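PDB 4TMD: DUF5642 domain-containing protein from Mycobacterium smegmatis, which is of unknown function but is probably a secreted or membrane-anchored mycobacterial lipoprotein with a fold related to the Mog1/PsbP group. Local coordinates for residues A[92-97]-A[127-132]. Residues are numbered along the deposited sequence; the frame is centred on the assembly and turned at random.
Sequences VPLSDP and RTVGTH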
loop_
_atom_site.group_PDB
_atom_site.type_symbol
_atom_site.label_atom_id
_atom_site.label_comp_id
_atom_site.label_asym_id
_atom_site.label_seq_id
_atom_site.Cartn_x
_atom_site.Cartn_y
_atom_site.Cartn_z
ATOM N N VAL A 92 12.592 -1.714 -7.269
ATOM C CA VAL A 92 11.347 -2.284 -7.776
ATOM C C VAL A 92 10.770 -1.355 -8.822
ATOM O O VAL A 92 10.654 -0.151 -8.583
ATOM C CB VAL A 92 10.311 -2.487 -6.653
ATOM C CG1 VAL A 92 9.132 -3.300 -7.158
ATOM C CG2 VAL A 92 10.947 -3.179 -5.468
ATOM N N PRO A 93 10.431 -1.892 -10.004
ATOM C CA PRO A 93 9.773 -1.031 -10.993
ATOM C C PRO A 93 8.457 -0.473 -10.429
ATOM O O PRO A 93 7.611 -1.228 -9.945
ATOM C CB PRO A 93 9.522 -1.974 -12.176
ATOM C CG PRO A 93 10.520 -3.091 -11.997
ATOM C CD PRO A 93 10.667 -3.256 -10.512
ATOM N N LEU A 94 8.305 0.840 -10.467
ATOM C CA LEU A 94 7.148 1.488 -9.862
ATOM C C LEU A 94 5.907 1.436 -10.751
ATOM O O LEU A 94 5.962 1.787 -11.924
ATOM C CB LEU A 94 7.480 2.940 -9.539
ATOM C CG LEU A 94 6.382 3.745 -8.849
ATOM C CD1 LEU A 94 6.276 3.358 -7.388
ATOM C CD2 LEU A 94 6.647 5.243 -9.006
ATOM N N SER A 95 4.782 1.012 -10.190
ATOM C CA SER A 95 3.519 1.074 -10.920
ATOM C C SER A 95 3.024 2.511 -10.916
ATOM O O SER A 95 2.756 3.074 -9.857
ATOM C CB SER A 95 2.479 0.134 -10.302
ATOM O OG SER A 95 1.203 0.340 -10.889
ATOM N N ASP A 96 2.912 3.114 -12.096
ATOM C CA ASP A 96 2.625 4.544 -12.191
ATOM C C ASP A 96 1.752 4.883 -13.409
ATOM O O ASP A 96 2.244 5.379 -14.428
ATOM C CB ASP A 96 3.945 5.332 -12.243
ATOM C CG ASP A 96 3.754 6.815 -11.989
ATOM O OD1 ASP A 96 2.639 7.213 -11.579
ATOM O OD2 ASP A 96 4.715 7.584 -12.195
ATOM N N PRO A 97 0.441 4.636 -13.296
ATOM C CA PRO A 97 -0.513 4.848 -14.390
ATOM C C PRO A 97 -0.527 6.283 -14.935
ATOM O O PRO A 97 -0.519 7.233 -14.144
ATOM C CB PRO A 97 -1.869 4.528 -13.739
ATOM C CG PRO A 97 -1.566 3.760 -12.518
ATOM C CD PRO A 97 -0.234 4.260 -12.042
ATOM N N ARG A 127 9.483 9.044 -5.761
ATOM C CA ARG A 127 8.269 9.046 -6.561
ATOM C C ARG A 127 7.176 8.465 -5.691
ATOM O O ARG A 127 7.403 7.483 -4.977
ATOM C CB ARG A 127 8.431 8.234 -7.852
ATOM C CG ARG A 127 9.219 8.943 -8.961
ATOM C CD ARG A 127 9.519 7.964 -10.083
ATOM N NE ARG A 127 10.320 6.850 -9.576
ATOM C CZ ARG A 127 10.469 5.674 -10.182
ATOM N NH1 ARG A 127 9.860 5.423 -11.343
ATOM N NH2 ARG A 127 11.230 4.745 -9.613
ATOM N N THR A 128 6.004 9.074 -5.731
ATOM C CA THR A 128 4.891 8.568 -4.947
ATOM C C THR A 128 3.664 8.350 -5.812
ATOM O O THR A 128 3.385 9.109 -6.748
ATOM C CB THR A 128 4.545 9.509 -3.791
ATOM O OG1 THR A 128 4.225 10.800 -4.316
ATOM C CG2 THR A 128 5.727 9.636 -2.824
ATOM N N VAL A 129 2.935 7.297 -5.485
ATOM C CA VAL A 129 1.732 6.916 -6.218
ATOM C C VAL A 129 0.670 6.515 -5.195
ATOM O O VAL A 129 0.970 5.778 -4.255
ATOM C CB VAL A 129 1.992 5.741 -7.186
ATOM C CG1 VAL A 129 0.688 5.353 -7.911
ATOM C CG2 VAL A 129 3.081 6.098 -8.190
ATOM N N GLY A 130 -0.552 7.008 -5.350
ATOM C CA GLY A 130 -1.627 6.631 -4.437
ATOM C C GLY A 130 -2.721 5.938 -5.220
ATOM O O GLY A 130 -2.992 6.347 -6.344
ATOM N N THR A 131 -3.319 4.870 -4.684
ATOM C CA THR A 131 -4.502 4.319 -5.348
ATOM C C THR A 131 -5.594 3.966 -4.356
ATOM O O THR A 131 -5.362 3.836 -3.153
ATOM C CB THR A 131 -4.207 3.039 -6.213
ATOM O OG1 THR A 131 -3.622 2.012 -5.405
ATOM C CG2 THR A 131 -3.286 3.353 -7.390
ATOM N N HIS A 132 -6.796 3.831 -4.902
ATOM C CA HIS A 132 -7.977 3.465 -4.157
ATOM C C HIS A 132 -8.557 2.231 -4.837
ATOM O O HIS A 132 -8.958 2.281 -6.000
ATOM C CB HIS A 132 -8.969 4.621 -4.153
ATOM C CG HIS A 132 -10.237 4.347 -3.408
ATOM N ND1 HIS A 132 -11.397 5.064 -3.633
ATOM C CD2 HIS A 132 -10.527 3.471 -2.417
ATOM C CE1 HIS A 132 -12.344 4.630 -2.826
ATOM N NE2 HIS A 132 -11.846 3.664 -2.074
HETATM O O HOH W 1 12.020 1.976 -9.716
HETATM O O HOH W 2 9.940 2.929 -12.104
HETATM O O HOH W 3 3.228 9.461 -9.475
#
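Leu-94 runs alongside Arg-127 and Val-129, pointing the opposite way to each, its CD2 methyl lodged between them: CD2 lies 3.7 Å from Arg-127 CB and 3.8 Å from Val-129 CG2. With CG anti to the backbone N (chi1 -178°), the leucine extends from the loop to the strand, where it also touches Val-152 of the adjacent strand 145-155. In the arginine chain a bend at chi3 (-60°) brings the guanidinium over the leucine, with CD2 3.8 Å above one face, displaced toward its rim.

Val-129 has polar neighbours as well: its CG2 is 3.5 Å from Ser-95 O and 3.6 Å from Asp-96 OD1. Its CG1 faces Pro-97 more loosely; that proline also packs on Phe-55.

No direct hydrogen bond joins the segments; three waters do that work. Two lie in the guanidinium plane at its edge: one accepts from Arg-127 NH2 and donates to Val-92 O, while the other accepts from Arg-127 NH1 at 2.6 Å and from Leu-94 N. A third donates to both Asp-96 OD1 and Thr-128 O. Gln-59 holds the loop separately, through Pro-93 O and Ser-95 N.

The loop 92-97 thus lies across one face of the antiparallel sheet, joined to strand 127-137 by an aliphatic contact and water bridges; the two waters on Arg-127 NH1 and NH2 probably fix the guanidinium's rotation. Asp-96 OD2 is 5.6 Å from Arg-127 NH1, too far for a salt bridge, so any attraction between the charges would probably act only at a distance.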